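CCN family member 3 (Rattus norvegicus, PDB 5NB8) binds integrins and receptors such as NOTCH1, acting as a secreted matricellular regulator of cell proliferation, adhesion, migration, differentiation and survival. Local coordinates at residues D4-D9 / G32-V37; N22-C27 / C63-T68. All coordinates share one frame; numbering follows the deposited sequence.

Contact 1: D4-D9 / G32-V37; sequences DNCVFD and GQIGCV
C6 lays its side chain against the start of strand 33-38, with SG over the G32-Q33 peptide and CB against the end of I34. C6 SG lies 3.3 Å from G32 C and nearly as close to Q33 N. It is anti to the carbonyl carbon of C6 and beside the backbone N (chi1 -48°), a setting from which it also reaches C29 in a disulfide. The methyl CD1 of I34 comes within 3.6 Å of C6 CB. Because I34 CG1 is anti to its own carbonyl carbon (chi1 -61°), the ethyl branch, not CG2, is the arm laid against the cysteine. F8 adds a looser apolar touch, its CB 4.4 Å from I34 CG1, while its ring meets that of F19. The backbone of G32 also packs against N5: G32 CA makes a CH···O contact of 3.2 Å with N5 O. A side chain at position 32 would press on D4 CB and, at these backbone angles, on the preceding carbonyl oxygen, which suits glycine. One water donates to G32 O at 2.8 Å and accepts a weak bond from V7 N. The short segments 6-8 and 33-37 run at 57° to each other, their axes 7.0 Å apart at the closest, and do not pair: 6-8 forms a hairpin with 11-13, whereas 33-38 is an edge strand of the three-stranded sheet. The C6-C29 disulfide thus ties the N-terminal hairpin to that sheet, an arrangement characteristic of the fibronectin type I-like subdomain of a von Willebrand factor type C domain.

Contact 2: N22-C27 / C63-T68; sequences NCQYHC and CCEKWT. With IMD (imidazole), chain E.
The C23-C63 disulfide is the covalent link here, its SG atoms 2.1 Å apart and its chi3 of 94° close to the relaxed right angle. C63 SG, anti to its backbone N (chi1 173°), reaches out to C23, and Q24 CG packs 3.6 Å from C63 SG. Polar contacts run through the Q24 amide. Q24 NE2 donates to C63 O at 3.2 Å, fairly straight and with the oxygen near the amide plane; it also donates to E65 OE2 at 3.0 Å, more bent and from above the carboxylate plane. The side chains of Q24 and E65 cross at about a right angle, amide and carboxylate planes 52° apart. A leucine in place of this glutamine would probably leave C63 O and the E65 carboxylate without their shared donor, and E65 freer to turn. Within 22-27, N22 OD1 accepts from Q24 N in an Asx turn inside the type I turn N22-Y25. Imidazole, probably from the crystallisation liquor, donates a weak bond to W67 O and rests against K66 CB. C23-C63 joins the turn before strand 25-30 to the C-terminal part, one of five disulfides in this von Willebrand factor type C domain.

In the fold
Contacts 1 and 2 lie 20 Å apart between centres within one von Willebrand factor type C domain, and the hairpin of strands 25-30 and 33-38 joins them. These strands, on which segments 22-27 and 32-37 lie, are neighbours in the sheet: the C27-C36 disulfide (SG to SG 2.0 Å) bridges them, and V37 N probably bonds to H26 O at 2.8 Å. Contact 1 fixes the N-terminal hairpin beside this sheet, whereas contact 2 holds the turn before strand 25-30 to the C-terminal part, where C64 is bonded to C40. With no helix and five disulfides in 70 modelled residues, the domain is probably held together largely by its cystines. A second imidazole lies about 5 Å from the C64 side chain.

Contact 1: D4-D9 / G32-V37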
loop_
_atom_site.group_PDB
_atom_site.type_symbol
_atom_site.label_atom_id
_atom_site.label_comp_id
_atom_site.label_asym_id
_atom_site.label_seq_id
_atom_site.Cartn_x
_atom_site.Cartn_y
_atom_site.Cartn_z
ATOM N N ASP A 4 1.770 0.877 24.124
ATOM C CA ASP A 4 1.317 -0.466 23.791
ATOM C C ASP A 4 1.916 -0.943 22.471
ATOM O O ASP A 4 2.172 -0.154 21.561
ATOM C CB ASP A 4 -0.205 -0.497 23.684
ATOM C CG ASP A 4 -0.876 -0.594 25.033
ATOM O OD1 ASP A 4 -0.163 -0.850 26.020
ATOM O OD2 ASP A 4 -2.104 -0.425 25.101
ATOM N N ASN A 5 2.133 -2.254 22.383
ATOM C CA ASN A 5 2.463 -2.932 21.134
ATOM C C ASN A 5 1.190 -3.163 20.317
ATOM O O ASN A 5 0.073 -2.927 20.782
ATOM C CB ASN A 5 3.166 -4.255 21.426
ATOM C CG ASN A 5 4.418 -4.081 22.286
ATOM O OD1 ASN A 5 5.127 -3.082 22.189
ATOM N ND2 ASN A 5 4.680 -5.056 23.137
ATOM N N CYS A 6 1.367 -3.631 19.081
ATOM C CA CYS A 6 0.283 -3.900 18.149
ATOM C C CYS A 6 0.383 -5.325 17.627
ATOM O O CYS A 6 1.466 -5.900 17.548
ATOM C CB CYS A 6 0.310 -2.964 16.934
ATOM S SG CYS A 6 0.509 -1.202 17.219
ATOM N N VAL A 7 -0.759 -5.883 17.231
ATOM C CA VAL A 7 -0.800 -7.181 16.574
ATOM C C VAL A 7 -1.380 -6.985 15.182
ATOM O O VAL A 7 -2.448 -6.379 15.025
ATOM C CB VAL A 7 -1.622 -8.200 17.376
ATOM C CG1 VAL A 7 -1.444 -9.562 16.791
ATOM C CG2 VAL A 7 -1.204 -8.180 18.876
ATOM N N PHE A 8 -0.668 -7.470 14.175
ATOM C CA PHE A 8 -1.169 -7.406 12.809
ATOM C C PHE A 8 -0.945 -8.757 12.165
ATOM O O PHE A 8 0.192 -9.231 12.128
ATOM C CB PHE A 8 -0.472 -6.318 11.985
ATOM C CG PHE A 8 -0.880 -6.320 10.540
ATOM C CD1 PHE A 8 -2.107 -5.793 10.158
ATOM C CD2 PHE A 8 -0.056 -6.877 9.572
ATOM C CE1 PHE A 8 -2.497 -5.816 8.834
ATOM C CE2 PHE A 8 -0.437 -6.896 8.255
ATOM C CZ PHE A 8 -1.665 -6.367 7.881
ATOM N N ASP A 9 -2.024 -9.359 11.655
ATOM C CA ASP A 9 -1.956 -10.613 10.906
ATOM C C ASP A 9 -1.160 -11.663 11.677
ATOM O O ASP A 9 -0.338 -12.403 11.117
ATOM C CB ASP A 9 -1.367 -10.374 9.508
ATOM C CG ASP A 9 -1.540 -11.568 8.585
ATOM O OD1 ASP A 9 -2.462 -12.373 8.803
ATOM O OD2 ASP A 9 -0.723 -11.711 7.656
ATOM N N GLY A 32 -0.450 0.805 20.108
ATOM C CA GLY A 32 -1.473 -0.204 19.945
ATOM C C GLY A 32 -2.270 -0.117 18.662
ATOM O O GLY A 32 -3.119 -0.981 18.424
ATOM N N GLN A 33 -2.046 0.895 17.834
ATOM C CA GLN A 33 -2.802 1.044 16.593
ATOM C C GLN A 33 -1.850 1.122 15.409
ATOM O O GLN A 33 -0.869 1.869 15.450
ATOM C CB GLN A 33 -3.688 2.285 16.646
ATOM C CG GLN A 33 -4.463 2.524 15.357
ATOM C CD GLN A 33 -5.509 3.596 15.555
ATOM O OE1 GLN A 33 -5.222 4.654 16.113
ATOM N NE2 GLN A 33 -6.733 3.315 15.142
ATOM N N ILE A 34 -2.135 0.349 14.354
ATOM C CA ILE A 34 -1.333 0.339 13.132
ATOM C C ILE A 34 -1.874 1.370 12.157
ATOM O O ILE A 34 -3.072 1.373 11.845
ATOM C CB ILE A 34 -1.341 -1.037 12.447
ATOM C CG1 ILE A 34 -0.756 -2.128 13.342
ATOM C CG2 ILE A 34 -0.566 -0.934 11.101
ATOM C CD1 ILE A 34 0.729 -2.067 13.478
ATOM N N GLY A 35 -0.984 2.194 11.616
ATOM C CA GLY A 35 -1.290 3.009 10.453
ATOM C C GLY A 35 -0.304 2.669 9.350
ATOM O O GLY A 35 0.832 2.281 9.621
ATOM N N CYS A 36 -0.746 2.828 8.097
ATOM C CA CYS A 36 0.037 2.474 6.918
ATOM C C CYS A 36 -0.112 3.528 5.824
ATOM O O CYS A 36 -1.169 4.149 5.670
ATOM C CB CYS A 36 -0.392 1.119 6.340
ATOM S SG CYS A 36 -0.467 -0.280 7.469
ATOM N N VAL A 37 0.958 3.712 5.053
ATOM C CA VAL A 37 0.928 4.619 3.904
ATOM C C VAL A 37 1.255 3.865 2.623
ATOM O O VAL A 37 2.139 2.996 2.620
ATOM C CB VAL A 37 1.902 5.788 4.091
ATOM C CG1 VAL A 37 1.379 6.747 5.163
ATOM C CG2 VAL A 37 3.272 5.262 4.507
HETATM O O HOH W 1 -2.809 -3.246 16.855
#

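Contact 2: N22-C27 / C63-T68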
loop_
_atom_site.group_PDB
_atom_site.type_symbol
_atom_site.label_atom_id
_atom_site.label_comp_id
_atom_site.label_asym_id
_atom_site.label_seq_id
_atom_site.Cartn_x
_atom_site.Cartn_y
_atom_site.Cartn_z
ATOM N N ASN A 22 3.397 -5.947 2.549
ATOM C CA ASN A 22 3.745 -6.245 1.162
ATOM C C ASN A 22 4.538 -5.051 0.638
ATOM O O ASN A 22 4.720 -4.055 1.346
ATOM C CB ASN A 22 2.490 -6.535 0.319
ATOM C CG ASN A 22 1.443 -5.432 0.432
ATOM O OD1 ASN A 22 1.736 -4.253 0.205
ATOM N ND2 ASN A 22 0.235 -5.799 0.830
ATOM N N CYS A 23 5.007 -5.144 -0.613
ATOM C CA CYS A 23 5.821 -4.079 -1.203
ATOM C C CYS A 23 5.048 -2.783 -1.414
ATOM O O CYS A 23 5.666 -1.730 -1.615
ATOM C CB CYS A 23 6.416 -4.550 -2.540
ATOM S SG CYS A 23 5.185 -4.732 -3.862
ATOM N N GLN A 24 3.721 -2.823 -1.357
ATOM C CA GLN A 24 2.906 -1.656 -1.655
ATOM C C GLN A 24 2.627 -0.769 -0.444
ATOM O O GLN A 24 2.127 0.347 -0.625
ATOM C CB GLN A 24 1.584 -2.105 -2.282
ATOM C CG GLN A 24 1.794 -2.869 -3.604
ATOM C CD GLN A 24 0.532 -2.964 -4.421
ATOM O OE1 GLN A 24 -0.543 -2.608 -3.944
ATOM N NE2 GLN A 24 0.651 -3.429 -5.664
ATOM N N TYR A 25 2.930 -1.211 0.777
ATOM C CA TYR A 25 2.554 -0.430 1.956
ATOM C C TYR A 25 3.664 -0.398 2.999
ATOM O O TYR A 25 4.443 -1.342 3.136
ATOM C CB TYR A 25 1.263 -0.968 2.579
ATOM C CG TYR A 25 0.054 -0.430 1.866
ATOM C CD1 TYR A 25 -0.479 -1.086 0.768
ATOM C CD2 TYR A 25 -0.534 0.759 2.268
ATOM C CE1 TYR A 25 -1.584 -0.583 0.097
ATOM C CE2 TYR A 25 -1.630 1.275 1.598
ATOM C CZ TYR A 25 -2.147 0.594 0.508
ATOM O OH TYR A 25 -3.239 1.097 -0.156
ATOM N N HIS A 26 3.724 0.715 3.731
ATOM C CA HIS A 26 4.645 0.905 4.845
ATOM C C HIS A 26 3.809 1.220 6.079
ATOM O O HIS A 26 3.030 2.177 6.065
ATOM C CB HIS A 26 5.626 2.040 4.546
ATOM C CG HIS A 26 6.602 2.319 5.645
ATOM N ND1 HIS A 26 7.700 1.521 5.884
ATOM C CD2 HIS A 26 6.660 3.321 6.555
ATOM C CE1 HIS A 26 8.384 2.010 6.903
ATOM N NE2 HIS A 26 7.776 3.103 7.327
ATOM N N CYS A 27 3.972 0.423 7.138
ATOM C CA CYS A 27 3.113 0.490 8.313
ATOM C C CYS A 27 3.924 0.802 9.560
ATOM O O CYS A 27 5.081 0.399 9.687
ATOM C CB CYS A 27 2.344 -0.825 8.531
ATOM S SG CYS A 27 1.273 -1.300 7.123
ATOM N N CYS A 63 6.599 -3.824 -8.441
ATOM C CA CYS A 63 5.703 -3.829 -7.294
ATOM C C CYS A 63 4.350 -3.230 -7.656
ATOM O O CYS A 63 3.305 -3.825 -7.383
ATOM C CB CYS A 63 6.328 -3.070 -6.121
ATOM S SG CYS A 63 5.163 -2.874 -4.761
ATOM N N CYS A 64 4.347 -2.053 -8.271
ATOM C CA CYS A 64 3.126 -1.279 -8.439
ATOM C C CYS A 64 2.475 -1.549 -9.787
ATOM O O CYS A 64 3.152 -1.815 -10.780
ATOM C CB CYS A 64 3.431 0.211 -8.314
ATOM S SG CYS A 64 4.182 0.631 -6.733
ATOM N N GLU A 65 1.149 -1.462 -9.807
ATOM C CA GLU A 65 0.392 -1.603 -11.039
ATOM C C GLU A 65 0.597 -0.385 -11.925
ATOM O O GLU A 65 0.826 0.729 -11.444
ATOM C CB GLU A 65 -1.093 -1.789 -10.743
ATOM C CG GLU A 65 -1.423 -3.152 -10.168
ATOM C CD GLU A 65 -1.626 -3.120 -8.673
ATOM O OE1 GLU A 65 -2.515 -3.846 -8.186
ATOM O OE2 GLU A 65 -0.907 -2.361 -7.987
ATOM N N LYS A 66 0.504 -0.612 -13.235
ATOM C CA LYS A 66 0.759 0.400 -14.248
ATOM C C LYS A 66 -0.447 0.544 -15.161
ATOM O O LYS A 66 -1.234 -0.388 -15.334
ATOM C CB LYS A 66 1.993 0.061 -15.095
ATOM C CG LYS A 66 3.266 -0.206 -14.298
ATOM C CD LYS A 66 3.664 0.994 -13.464
ATOM C CE LYS A 66 4.836 0.668 -12.549
ATOM N NZ LYS A 66 5.297 1.881 -11.826
ATOM N N TRP A 67 -0.552 1.708 -15.793
ATOM C CA TRP A 67 -1.719 2.004 -16.612
ATOM C C TRP A 67 -1.616 1.322 -17.968
ATOM O O TRP A 67 -0.542 1.271 -18.570
ATOM C CB TRP A 67 -1.887 3.513 -16.798
ATOM C CG TRP A 67 -2.436 4.211 -15.569
ATOM C CD1 TRP A 67 -1.746 5.016 -14.715
ATOM C CD2 TRP A 67 -3.777 4.131 -15.048
ATOM N NE1 TRP A 67 -2.567 5.446 -13.694
ATOM C CE2 TRP A 67 -3.818 4.917 -13.873
ATOM C CE3 TRP A 67 -4.943 3.477 -15.463
ATOM C CZ2 TRP A 67 -4.990 5.089 -13.115
ATOM C CZ3 TRP A 67 -6.106 3.636 -14.707
ATOM C CH2 TRP A 67 -6.116 4.430 -13.541
ATOM N N THR A 68 -2.743 0.780 -18.427
ATOM C CA THR A 68 -2.897 0.197 -19.757
ATOM C C THR A 68 -4.172 0.742 -20.372
ATOM O O THR A 68 -5.013 1.344 -19.691
ATOM C CB THR A 68 -2.983 -1.335 -19.722
ATOM O OG1 THR A 68 -4.288 -1.719 -19.274
ATOM C CG2 THR A 68 -1.940 -1.925 -18.763
HETATM N N1 IMD E . 2.494 -0.425 -18.510
HETATM C C2 IMD E . 3.716 0.129 -18.365
HETATM N N3 IMD E . 4.641 -0.854 -18.387
HETATM C C4 IMD E . 4.006 -2.033 -18.548
HETATM C C5 IMD E . 2.649 -1.760 -18.626
#